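Gamma-glutamyltranspeptidase (Klebsiella pneumoniae subsp. pneumoniae, PDB 5HFT) catalyses the conversion of oxamate to oxalate in the uric acid degradation pathway and belongs to the gamma-glutamyltransferase family. Local coordinates at residues A94-G99 / R255-G260; R119-A124 / R184-F189; A212-M217 / G229-R234. All coordinates share one frame; numbering follows the deposited sequence.

Contact 1. Residues A94-G99 / R255-G260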
ATOM      1  N   ALA A  94      12.923   1.910  -5.196  1.00 40.87           N
ATOM      2  CA  ALA A  94      11.677   2.483  -4.717  1.00 33.56           C
ATOM      3  C   ALA A  94      10.877   3.083  -5.869  1.00 37.93           C
ATOM      4  O   ALA A  94      11.437   3.589  -6.842  1.00 40.86           O
ATOM      5  CB  ALA A  94      11.944   3.541  -3.651  1.00 38.09           C
ATOM      6  N   ILE A  95       9.554   2.983  -5.766  1.00 41.01           N
ATOM      7  CA  ILE A  95       8.631   3.508  -6.763  1.00 34.73           C
ATOM      8  C   ILE A  95       7.581   4.313  -6.014  1.00 37.26           C
ATOM      9  O   ILE A  95       6.777   3.744  -5.268  1.00 38.52           O
ATOM     10  CB  ILE A  95       7.967   2.406  -7.588  1.00 30.90           C
ATOM     11  CG1 ILE A  95       9.000   1.494  -8.238  1.00 32.30           C
ATOM     12  CG2 ILE A  95       7.089   3.037  -8.650  1.00 35.98           C
ATOM     13  CD1 ILE A  95       8.372   0.481  -9.165  1.00 32.62           C
ATOM     14  N   ASP A  96       7.594   5.627  -6.187  1.00 36.71           N
ATOM     15  CA  ASP A  96       6.547   6.486  -5.648  1.00 36.05           C
ATOM     16  C   ASP A  96       5.539   6.664  -6.773  1.00 37.11           C
ATOM     17  O   ASP A  96       5.729   7.480  -7.678  1.00 39.49           O
ATOM     18  CB  ASP A  96       7.114   7.826  -5.191  1.00 39.31           C
ATOM     19  CG  ASP A  96       6.049   8.748  -4.620  1.00 38.74           C
ATOM     20  OD1 ASP A  96       4.854   8.458  -4.803  1.00 38.71           O
ATOM     21  OD2 ASP A  96       6.399   9.800  -4.040  1.00 45.01           O
ATOM     22  N   ALA A  97       4.463   5.901  -6.735  1.00 37.03           N
ATOM     23  CA  ALA A  97       3.482   5.996  -7.810  1.00 38.47           C
ATOM     24  C   ALA A  97       2.265   6.794  -7.358  1.00 35.95           C
ATOM     25  O   ALA A  97       1.139   6.320  -7.436  1.00 38.03           O
ATOM     26  CB  ALA A  97       3.104   4.594  -8.291  1.00 37.05           C
ATOM     27  N   SER A  98       2.473   8.008  -6.855  1.00 32.30           N
ATOM     28  CA  SER A  98       1.380   8.843  -6.391  1.00 35.45           C
ATOM     29  C   SER A  98       1.228  10.063  -7.293  1.00 43.29           C
ATOM     30  O   SER A  98       2.216  10.688  -7.688  1.00 50.15           O
ATOM     31  CB  SER A  98       1.575   9.253  -4.928  1.00 33.99           C
ATOM     32  OG  SER A  98       2.635  10.163  -4.773  1.00 42.06           O
ATOM     33  N   GLY A  99      -0.017  10.406  -7.610  1.00 44.56           N
ATOM     34  CA  GLY A  99      -0.282  11.463  -8.566  1.00 44.89           C
ATOM     35  C   GLY A  99      -0.326  12.853  -7.967  1.00 40.15           C
ATOM     36  O   GLY A  99      -0.546  13.041  -6.776  1.00 41.07           O
ATOM     37  N   ARG A 255       4.353  10.306 -14.571  1.00 48.85           N
ATOM     38  CA  ARG A 255       5.141   9.084 -14.444  1.00 44.79           C
ATOM     39  C   ARG A 255       5.300   8.733 -12.968  1.00 38.53           C
ATOM     40  O   ARG A 255       5.295   9.610 -12.098  1.00 41.96           O
ATOM     41  CB  ARG A 255       6.545   9.218 -15.112  1.00 40.89           C
ATOM     42  CG  ARG A 255       6.566   9.128 -16.642  1.00 47.43           C
ATOM     43  CD  ARG A 255       6.657   7.649 -17.115  1.00 47.87           C
ATOM     44  NE  ARG A 255       6.279   7.483 -18.527  1.00 51.81           N
ATOM     45  CZ  ARG A 255       5.986   6.312 -19.093  1.00 50.36           C
ATOM     46  NH1 ARG A 255       6.011   5.203 -18.370  1.00 46.70           N
ATOM     47  NH2 ARG A 255       5.635   6.244 -20.376  1.00 48.19           N
ATOM     48  N   ALA A 256       5.400   7.442 -12.676  1.00 39.94           N
ATOM     49  CA  ALA A 256       5.827   7.067 -11.334  1.00 42.09           C
ATOM     50  C   ALA A 256       7.235   7.599 -11.091  1.00 39.71           C
ATOM     51  O   ALA A 256       8.111   7.492 -11.955  1.00 36.63           O
ATOM     52  CB  ALA A 256       5.796   5.549 -11.151  1.00 39.12           C
ATOM     53  N   ARG A 257       7.450   8.148  -9.898  1.00 37.13           N
ATOM     54  CA  ARG A 257       8.747   8.643  -9.466  1.00 33.30           C
ATOM     55  C   ARG A 257       9.616   7.496  -8.962  1.00 36.98           C
ATOM     56  O   ARG A 257       9.142   6.384  -8.719  1.00 41.42           O
ATOM     57  CB  ARG A 257       8.571   9.677  -8.362  1.00 34.02           C
ATOM     58  CG  ARG A 257       7.832  10.914  -8.805  1.00 38.08           C
ATOM     59  CD  ARG A 257       7.053  11.549  -7.666  1.00 40.28           C
ATOM     60  NE  ARG A 257       5.913  12.287  -8.195  1.00 43.97           N
ATOM     61  CZ  ARG A 257       4.730  12.379  -7.591  1.00 52.63           C
ATOM     62  NH1 ARG A 257       4.529  11.766  -6.428  1.00 54.57           N
ATOM     63  NH2 ARG A 257       3.742  13.076  -8.148  1.00 51.91           N
ATOM     64  N   ARG A 258      10.916   7.747  -8.858  1.00 36.93           N
ATOM     65  CA  ARG A 258      11.854   6.760  -8.326  1.00 30.75           C
ATOM     66  C   ARG A 258      12.795   7.400  -7.326  1.00 30.70           C
ATOM     67  O   ARG A 258      13.988   7.549  -7.597  1.00 35.71           O
ATOM     68  CB  ARG A 258      12.643   6.083  -9.443  1.00 27.98           C
ATOM     69  CG  ARG A 258      11.754   5.376 -10.439  1.00 37.37           C
ATOM     70  CD  ARG A 258      11.724   3.908 -10.138  1.00 34.15           C
ATOM     71  NE  ARG A 258      13.083   3.423 -10.007  1.00 31.60           N
ATOM     72  CZ  ARG A 258      13.739   2.794 -10.969  1.00 34.22           C
ATOM     73  NH1 ARG A 258      13.149   2.568 -12.142  1.00 27.86           N
ATOM     74  NH2 ARG A 258      14.991   2.408 -10.751  1.00 39.35           N
ATOM     75  N   PRO A 259      12.300   7.764  -6.149  1.00 30.94           N
ATOM     76  CA  PRO A 259      13.177   8.323  -5.127  1.00 31.97           C
ATOM     77  C   PRO A 259      14.036   7.231  -4.532  1.00 41.65           C
ATOM     78  O   PRO A 259      13.825   6.034  -4.751  1.00 47.38           O
ATOM     79  CB  PRO A 259      12.213   8.869  -4.076  1.00 33.62           C
ATOM     80  CG  PRO A 259      11.047   8.011  -4.191  1.00 34.36           C
ATOM     81  CD  PRO A 259      10.913   7.671  -5.665  1.00 39.24           C
ATOM     82  N   GLY A 260      15.000   7.667  -3.738  1.00 40.38           N
ATOM     83  CA  GLY A 260      15.845   6.775  -2.995  1.00 37.01           C
ATOM     84  C   GLY A 260      15.187   6.404  -1.685  1.00 44.63           C
ATOM     85  O   GLY A 260      14.527   7.227  -1.044  1.00 47.89           O
TER
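Arg257 N donates to Asp96 O at 2.9 Å, and the return bond from Asp96 N to Arg257 O measures 3.1 Å; together they define one antiparallel hydrogen-bonded pair, a single bridge that sets the loop 255-260 along strand 93-97. That strand is already paired on its other side, through Ile95 and Ala97, with strand 80-86, so the loop adds an isolated bridge to a two-stranded antiparallel sheet.

A polar cluster lies beside the bridge. Asp96 has CG anti to its N (chi1 -180°), which carries the carboxylate to the Arg257 side chain running alongside. OD2 meets the guanidinium at its edge, in plane, but the salt bridge is long, 3.6 Å from Asp96 OD2 to Arg257 NH1, and the two flat groups are nearly perpendicular. Ser98 OG links them: it donates to Asp96 OD1 and accepts a weak bond from Arg257 NH1.

On the face carrying Ile95 and Ala97 the contact is apolar: Ile95 CG2 lies 3.8 Å from Ala256 CB, and Ala97 CB also touches that methyl. Arg258 NH1 forms a salt bridge with Glu136 of helix 130-144. The bends of Arg258 at chi2 and chi3 lay its CD beside the strand, 3.3 Å from Ala94 O and 4.1 Å from Ile95 CG1.

Contact 2. Residues R119-A124 / R184-F189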
ATOM      1  N   ARG A 119     -15.547  14.645   0.127  1.00 45.91           N
ATOM      2  CA  ARG A 119     -16.260  13.908  -0.900  1.00 47.60           C
ATOM      3  C   ARG A 119     -16.654  14.868  -2.020  1.00 40.71           C
ATOM      4  O   ARG A 119     -16.442  16.074  -1.931  1.00 45.40           O
ATOM      5  CB  ARG A 119     -17.463  13.180  -0.285  1.00 46.87           C
ATOM      6  CG  ARG A 119     -17.204  12.704   1.165  1.00 47.31           C
ATOM      7  CD  ARG A 119     -16.252  11.483   1.258  1.00 47.61           C
ATOM      8  NE  ARG A 119     -16.258  10.882   2.598  1.00 49.81           N
ATOM      9  CZ  ARG A 119     -15.970   9.607   2.882  1.00 50.33           C
ATOM     10  NH1 ARG A 119     -15.644   8.748   1.918  1.00 41.89           N
ATOM     11  NH2 ARG A 119     -16.014   9.185   4.146  1.00 45.75           N
ATOM     12  N   GLY A 120     -17.201  14.319  -3.096  1.00 37.44           N
ATOM     13  CA  GLY A 120     -17.577  15.100  -4.248  1.00 35.27           C
ATOM     14  C   GLY A 120     -16.452  15.256  -5.256  1.00 42.98           C
ATOM     15  O   GLY A 120     -15.275  14.993  -4.971  1.00 39.96           O
ATOM     16  N   PRO A 121     -16.803  15.716  -6.459  1.00 43.74           N
ATOM     17  CA  PRO A 121     -15.792  15.885  -7.524  1.00 42.91           C
ATOM     18  C   PRO A 121     -14.634  16.802  -7.165  1.00 46.29           C
ATOM     19  O   PRO A 121     -13.571  16.693  -7.785  1.00 48.34           O
ATOM     20  CB  PRO A 121     -16.607  16.474  -8.687  1.00 41.51           C
ATOM     21  CG  PRO A 121     -18.010  15.983  -8.432  1.00 44.68           C
ATOM     22  CD  PRO A 121     -18.175  15.957  -6.936  1.00 41.52           C
ATOM     23  N   GLN A 122     -14.802  17.712  -6.206  1.00 47.44           N
ATOM     24  CA  GLN A 122     -13.720  18.608  -5.824  1.00 43.56           C
ATOM     25  C   GLN A 122     -12.699  17.948  -4.905  1.00 47.69           C
ATOM     26  O   GLN A 122     -11.601  18.488  -4.725  1.00 52.69           O
ATOM     27  CB  GLN A 122     -14.292  19.856  -5.147  1.00 54.51           C
ATOM     28  N   ALA A 123     -13.044  16.832  -4.273  1.00 47.13           N
ATOM     29  CA  ALA A 123     -12.074  16.137  -3.446  1.00 44.58           C
ATOM     30  C   ALA A 123     -11.197  15.213  -4.264  1.00 38.56           C
ATOM     31  O   ALA A 123     -10.120  14.835  -3.800  1.00 39.74           O
ATOM     32  CB  ALA A 123     -12.785  15.335  -2.365  1.00 45.06           C
ATOM     33  N   ALA A 124     -11.647  14.857  -5.461  1.00 36.21           N
ATOM     34  CA  ALA A 124     -10.929  13.984  -6.380  1.00 35.93           C
ATOM     35  C   ALA A 124      -9.986  14.798  -7.262  1.00 42.23           C
ATOM     36  O   ALA A 124     -10.064  14.758  -8.496  1.00 41.20           O
ATOM     37  CB  ALA A 124     -11.919  13.193  -7.227  1.00 36.34           C
ATOM     38  N   ARG A 184     -24.235   8.389  -0.534  1.00 36.47           N
ATOM     39  CA  ARG A 184     -25.361   7.856  -1.297  1.00 40.34           C
ATOM     40  C   ARG A 184     -25.562   8.599  -2.619  1.00 41.62           C
ATOM     41  O   ARG A 184     -26.003   8.002  -3.616  1.00 36.62           O
ATOM     42  CB  ARG A 184     -26.633   7.929  -0.457  1.00 41.71           C
ATOM     43  CG  ARG A 184     -27.843   7.353  -1.100  1.00 40.17           C
ATOM     44  CD  ARG A 184     -29.056   7.551  -0.223  1.00 45.24           C
ATOM     45  NE  ARG A 184     -29.428   6.339   0.490  1.00 38.66           N
ATOM     46  CZ  ARG A 184     -29.431   6.242   1.814  1.00 45.92           C
ATOM     47  NH1 ARG A 184     -29.763   5.096   2.396  1.00 54.94           N
ATOM     48  NH2 ARG A 184     -29.113   7.292   2.564  1.00 41.44           N
ATOM     49  N   HIS A 185     -25.281   9.901  -2.645  1.00 41.29           N
ATOM     50  CA  HIS A 185     -25.657  10.741  -3.774  1.00 39.29           C
ATOM     51  C   HIS A 185     -24.511  11.056  -4.735  1.00 43.43           C
ATOM     52  O   HIS A 185     -24.760  11.672  -5.784  1.00 37.01           O
ATOM     53  CB  HIS A 185     -26.275  12.032  -3.251  1.00 40.28           C
ATOM     54  CG  HIS A 185     -27.668  11.849  -2.735  1.00 42.37           C
ATOM     55  ND1 HIS A 185     -28.695  11.374  -3.524  1.00 42.48           N
ATOM     56  CD2 HIS A 185     -28.193  12.035  -1.501  1.00 38.87           C
ATOM     57  CE1 HIS A 185     -29.794  11.285  -2.800  1.00 45.30           C
ATOM     58  NE2 HIS A 185     -29.516  11.675  -1.568  1.00 48.12           N
ATOM     59  N   GLN A 186     -23.280  10.621  -4.430  1.00 39.75           N
ATOM     60  CA  GLN A 186     -22.126  10.997  -5.238  1.00 35.30           C
ATOM     61  C   GLN A 186     -22.187  10.393  -6.639  1.00 34.67           C
ATOM     62  O   GLN A 186     -22.769   9.326  -6.845  1.00 34.65           O
ATOM     63  CB  GLN A 186     -20.838  10.577  -4.553  1.00 32.49           C
ATOM     64  CG  GLN A 186     -20.715  11.093  -3.165  1.00 34.47           C
ATOM     65  CD  GLN A 186     -20.434  12.568  -3.146  1.00 35.88           C
ATOM     66  OE1 GLN A 186     -20.359  13.208  -4.191  1.00 37.23           O
ATOM     67  NE2 GLN A 186     -20.275  13.122  -1.953  1.00 41.16           N
ATOM     68  N   PRO A 187     -21.594  11.060  -7.627  1.00 34.97           N
ATOM     69  CA  PRO A 187     -21.714  10.576  -9.007  1.00 34.12           C
ATOM     70  C   PRO A 187     -21.166   9.165  -9.120  1.00 32.44           C
ATOM     71  O   PRO A 187     -20.002   8.907  -8.827  1.00 37.44           O
ATOM     72  CB  PRO A 187     -20.872  11.571  -9.812  1.00 28.98           C
ATOM     73  CG  PRO A 187     -20.677  12.718  -8.943  1.00 34.22           C
ATOM     74  CD  PRO A 187     -20.705  12.226  -7.534  1.00 31.57           C
ATOM     75  N   GLY A 188     -22.012   8.249  -9.543  1.00 34.96           N
ATOM     76  CA  GLY A 188     -21.590   6.885  -9.743  1.00 35.10           C
ATOM     77  C   GLY A 188     -21.654   5.990  -8.525  1.00 31.72           C
ATOM     78  O   GLY A 188     -21.531   4.773  -8.684  1.00 43.22           O
ATOM     79  N   PHE A 189     -21.866   6.529  -7.322  1.00 29.23           N
ATOM     80  CA  PHE A 189     -21.783   5.697  -6.125  1.00 33.45           C
ATOM     81  C   PHE A 189     -22.825   4.577  -6.107  1.00 41.52           C
ATOM     82  O   PHE A 189     -22.475   3.388  -6.135  1.00 34.60           O
ATOM     83  CB  PHE A 189     -21.932   6.534  -4.860  1.00 34.80           C
ATOM     84  CG  PHE A 189     -21.575   5.757  -3.620  1.00 47.53           C
ATOM     85  CD1 PHE A 189     -20.259   5.684  -3.187  1.00 44.59           C
ATOM     86  CD2 PHE A 189     -22.539   5.028  -2.939  1.00 40.41           C
ATOM     87  CE1 PHE A 189     -19.932   4.946  -2.072  1.00 44.03           C
ATOM     88  CE2 PHE A 189     -22.210   4.289  -1.818  1.00 36.98           C
ATOM     89  CZ  PHE A 189     -20.916   4.250  -1.384  1.00 43.31           C
TER
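Gln186 lays its side-chain amide beside the Arg119-Gly120 backbone, where a type II beta turn from Gln186 to Phe189 meets a type I beta turn from Gly120 to Ala123. The evidence for the first turn is the bond from Phe189 N to Gln186 O (3.0 Å), with Gly188 at the third position in a left-handed conformation (phi 87°). For the second it is the bond from Ala123 N to Gly120 O, also 3.0 Å, spanning Pro121 and Gln122, both with helical backbone angles.

The bend of the Gln186 chain at chi2 (-73°) turns one face of the amide toward Gly120 N. Its two ends divide the contact: NE2 packs on Arg119 CB at 3.3 Å, while OE1 lies 3.4 Å from Gly120 CA. Gly120 N approaches from above the amide plane, and its separation from NE2 is a non-bonded one, since both are donors. Van der Waals packing therefore carries this surface contact. Gly120 itself has a positive phi (89°), a conformation that calls for glycine.

The polar end of Arg119 leads elsewhere: NH1 is hydrogen-bonded to the backbone of another chain. Gly120 and Pro187 also make backbone hydrogen bonds to another chain, so both loops border a subunit interface. Next to the amide, the two proline rings touch through their CG atoms, Pro121 CG to Pro187 CG 4.2 Å.

Contact 3. Residues A212-M217 / G229-R234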
ATOM      1  N   ALA A 212     -14.678  -4.328 -15.244  1.00 34.11           N
ATOM      2  CA  ALA A 212     -14.137  -5.344 -16.138  1.00 35.23           C
ATOM      3  C   ALA A 212     -13.829  -4.783 -17.525  1.00 42.06           C
ATOM      4  O   ALA A 212     -12.816  -5.152 -18.131  1.00 41.87           O
ATOM      5  CB  ALA A 212     -15.087  -6.522 -16.224  1.00 37.06           C
ATOM      6  N   GLY A 213     -14.710  -3.942 -18.075  1.00 40.62           N
ATOM      7  CA  GLY A 213     -14.379  -3.269 -19.323  1.00 35.93           C
ATOM      8  C   GLY A 213     -13.126  -2.416 -19.203  1.00 41.76           C
ATOM      9  O   GLY A 213     -12.313  -2.347 -20.129  1.00 41.66           O
ATOM     10  N   THR A 214     -12.959  -1.746 -18.064  1.00 37.80           N
ATOM     11  CA  THR A 214     -11.730  -0.999 -17.834  1.00 41.09           C
ATOM     12  C   THR A 214     -10.518  -1.927 -17.833  1.00 44.26           C
ATOM     13  O   THR A 214      -9.539  -1.693 -18.553  1.00 46.78           O
ATOM     14  CB  THR A 214     -11.826  -0.239 -16.516  1.00 38.31           C
ATOM     15  OG1 THR A 214     -12.949   0.653 -16.567  1.00 38.46           O
ATOM     16  CG2 THR A 214     -10.547   0.544 -16.265  1.00 35.30           C
ATOM     17  N   LEU A 215     -10.570  -2.995 -17.031  1.00 40.87           N
ATOM     18  CA  LEU A 215      -9.450  -3.924 -16.974  1.00 36.30           C
ATOM     19  C   LEU A 215      -9.230  -4.609 -18.318  1.00 39.94           C
ATOM     20  O   LEU A 215      -8.089  -4.897 -18.688  1.00 42.47           O
ATOM     21  CB  LEU A 215      -9.674  -4.946 -15.861  1.00 31.75           C
ATOM     22  CG  LEU A 215      -9.533  -4.431 -14.426  1.00 31.48           C
ATOM     23  CD1 LEU A 215     -10.097  -5.424 -13.416  1.00 31.90           C
ATOM     24  CD2 LEU A 215      -8.087  -4.131 -14.092  1.00 30.68           C
ATOM     25  N   ARG A 216     -10.299  -4.886 -19.060  1.00 42.62           N
ATOM     26  CA  ARG A 216     -10.121  -5.455 -20.394  1.00 41.60           C
ATOM     27  C   ARG A 216      -9.466  -4.467 -21.349  1.00 46.78           C
ATOM     28  O   ARG A 216      -8.720  -4.886 -22.243  1.00 48.47           O
ATOM     29  CB  ARG A 216     -11.450  -5.946 -20.957  1.00 41.69           C
ATOM     30  CG  ARG A 216     -11.827  -7.312 -20.453  1.00 44.21           C
ATOM     31  CD  ARG A 216     -12.900  -7.915 -21.310  1.00 43.97           C
ATOM     32  NE  ARG A 216     -14.165  -7.295 -20.971  1.00 58.59           N
ATOM     33  CZ  ARG A 216     -15.098  -7.882 -20.233  1.00 54.95           C
ATOM     34  NH1 ARG A 216     -14.890  -9.116 -19.777  1.00 46.66           N
ATOM     35  NH2 ARG A 216     -16.224  -7.225 -19.958  1.00 50.75           N
ATOM     36  N   MET A 217      -9.751  -3.163 -21.199  1.00 45.30           N
ATOM     37  CA  MET A 217      -9.043  -2.150 -21.982  1.00 44.56           C
ATOM     38  C   MET A 217      -7.555  -2.135 -21.650  1.00 45.20           C
ATOM     39  O   MET A 217      -6.713  -2.089 -22.558  1.00 44.94           O
ATOM     40  CB  MET A 217      -9.649  -0.767 -21.751  1.00 44.90           C
ATOM     41  CG  MET A 217     -10.933  -0.505 -22.523  1.00 43.04           C
ATOM     42  SD  MET A 217     -11.528   1.198 -22.340  1.00 49.36           S
ATOM     43  CE  MET A 217     -10.522   2.062 -23.549  1.00 44.50           C
ATOM     44  N   GLY A 229      -3.509   6.499 -23.548  1.00 40.64           N
ATOM     45  CA  GLY A 229      -4.224   5.749 -24.553  1.00 40.51           C
ATOM     46  C   GLY A 229      -5.719   6.012 -24.516  1.00 44.46           C
ATOM     47  O   GLY A 229      -6.178   7.022 -23.962  1.00 46.05           O
ATOM     48  N   PRO A 230      -6.505   5.106 -25.132  1.00 43.55           N
ATOM     49  CA  PRO A 230      -7.976   5.284 -25.158  1.00 41.64           C
ATOM     50  C   PRO A 230      -8.612   5.443 -23.788  1.00 40.19           C
ATOM     51  O   PRO A 230      -9.495   6.292 -23.612  1.00 38.43           O
ATOM     52  CB  PRO A 230      -8.473   4.003 -25.858  1.00 37.06           C
ATOM     53  CG  PRO A 230      -7.330   3.572 -26.724  1.00 44.25           C
ATOM     54  CD  PRO A 230      -6.067   3.963 -25.958  1.00 48.37           C
ATOM     55  N   LEU A 231      -8.198   4.629 -22.815  1.00 43.79           N
ATOM     56  CA  LEU A 231      -8.750   4.730 -21.469  1.00 44.57           C
ATOM     57  C   LEU A 231      -8.431   6.076 -20.829  1.00 43.93           C
ATOM     58  O   LEU A 231      -9.214   6.578 -20.017  1.00 45.56           O
ATOM     59  CB  LEU A 231      -8.225   3.587 -20.586  1.00 43.91           C
ATOM     60  CG  LEU A 231      -8.859   3.602 -19.188  1.00 40.92           C
ATOM     61  CD1 LEU A 231     -10.366   3.483 -19.293  1.00 40.71           C
ATOM     62  CD2 LEU A 231      -8.275   2.542 -18.268  1.00 44.94           C
ATOM     63  N   ALA A 232      -7.278   6.666 -21.142  1.00 43.03           N
ATOM     64  CA  ALA A 232      -6.993   7.974 -20.577  1.00 39.63           C
ATOM     65  C   ALA A 232      -7.976   9.007 -21.099  1.00 45.52           C
ATOM     66  O   ALA A 232      -8.479   9.842 -20.337  1.00 48.76           O
ATOM     67  CB  ALA A 232      -5.567   8.382 -20.915  1.00 40.94           C
ATOM     68  N   GLU A 233      -8.301   8.933 -22.389  1.00 43.33           N
ATOM     69  CA  GLU A 233      -9.250   9.879 -22.964  1.00 50.27           C
ATOM     70  C   GLU A 233     -10.668   9.629 -22.458  1.00 48.06           C
ATOM     71  O   GLU A 233     -11.425  10.583 -22.235  1.00 47.87           O
ATOM     72  CB  GLU A 233      -9.149   9.862 -24.490  1.00 54.54           C
ATOM     73  CG  GLU A 233      -7.799  10.461 -24.953  1.00 49.03           C
ATOM     74  CD  GLU A 233      -7.665  10.567 -26.451  1.00 53.02           C
ATOM     75  OE1 GLU A 233      -7.660   9.513 -27.128  1.00 50.13           O
ATOM     76  OE2 GLU A 233      -7.527  11.708 -26.946  1.00 57.45           O
ATOM     77  N   ARG A 234     -11.054   8.364 -22.268  1.00 42.19           N
ATOM     78  CA  ARG A 234     -12.335   8.116 -21.619  1.00 39.94           C
ATOM     79  C   ARG A 234     -12.338   8.628 -20.183  1.00 42.54           C
ATOM     80  O   ARG A 234     -13.369   9.102 -19.695  1.00 46.10           O
ATOM     81  CB  ARG A 234     -12.687   6.626 -21.634  1.00 46.69           C
ATOM     82  CG  ARG A 234     -13.981   6.330 -20.867  1.00 50.83           C
ATOM     83  CD  ARG A 234     -14.076   4.910 -20.422  1.00 43.43           C
ATOM     84  NE  ARG A 234     -14.682   4.057 -21.438  1.00 48.61           N
ATOM     85  CZ  ARG A 234     -14.762   2.731 -21.341  1.00 58.92           C
ATOM     86  NH1 ARG A 234     -14.266   2.099 -20.273  1.00 44.79           N
ATOM     87  NH2 ARG A 234     -15.337   2.031 -22.311  1.00 73.57           N
TER
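Met217 reaches across from helix 209-221 to the start of helix 230-242 and contributes the largest share of the contact, touching all three residues of the facing helix that take part: Pro230, Leu231 and Arg234. The two helices, joined through the short helix 225-228, run roughly antiparallel (143° between the segment directions), and the 10.9 Å between segment axes is wide enough that long side chains, not backbones, bridge the gap.

The apolar contacts come first. Met217 has CG anti to its carbonyl carbon (chi1 -79°) and runs straight through chi2 before turning at chi3 (82°), which brings CE over the first turn of the facing helix. There CE lies 3.6 Å from Pro230 CB and also rests against the Leu231 backbone at N. Further back, SD is 4.0 Å from Leu231 CD1. The other branch of the same leucine, CD2, meets Thr214 CG2 at 3.6 Å, the two side chains crossing at about a right angle. Leu231 thus divides its methyls, CD1 to Met217 and CD2 to Thr214, and packs also on Leu218.

The second kind of contact is sulfur against a cation. Met217 SD lies over one face of the Arg234 guanidinium, 3.4 Å above its plane and displaced toward the rim; its nearest atom there is NH1, at 3.5 Å. Thr214 OG1 is near the edge of that guanidinium but too distant for a bond, and is instead hydrogen-bonded to the backbone of another chain.

Without a directional bond between methionine methyl, leucine branches and the flat arginine head, the chemistry is consistent with a contact held by shape and dispersion, the sulfur over the guanidinium face adding a probably favourable polarisable contact.

Contact 1 spans the longest stretch of chain, and both other contacts fall between its two segments; contact 2 closes before contact 3 opens. Their centres are well separated: about 27 Å between contacts 1 and 2, 23 Å between 1 and 3, and 21 Å between 2 and 3, with nearest atoms about 10 to 12 Å apart and no touch. Contact 1 lies at the edge of the sheet 80-86/93-97, contact 2 joins two surface loops, and contact 3 pairs helices 209-221 and 230-242. Helix 130-144, which packs on contact 1, follows the 119-124 loop in sequence. All three border another chain, so sheet, loops and helices each contribute to the assembly.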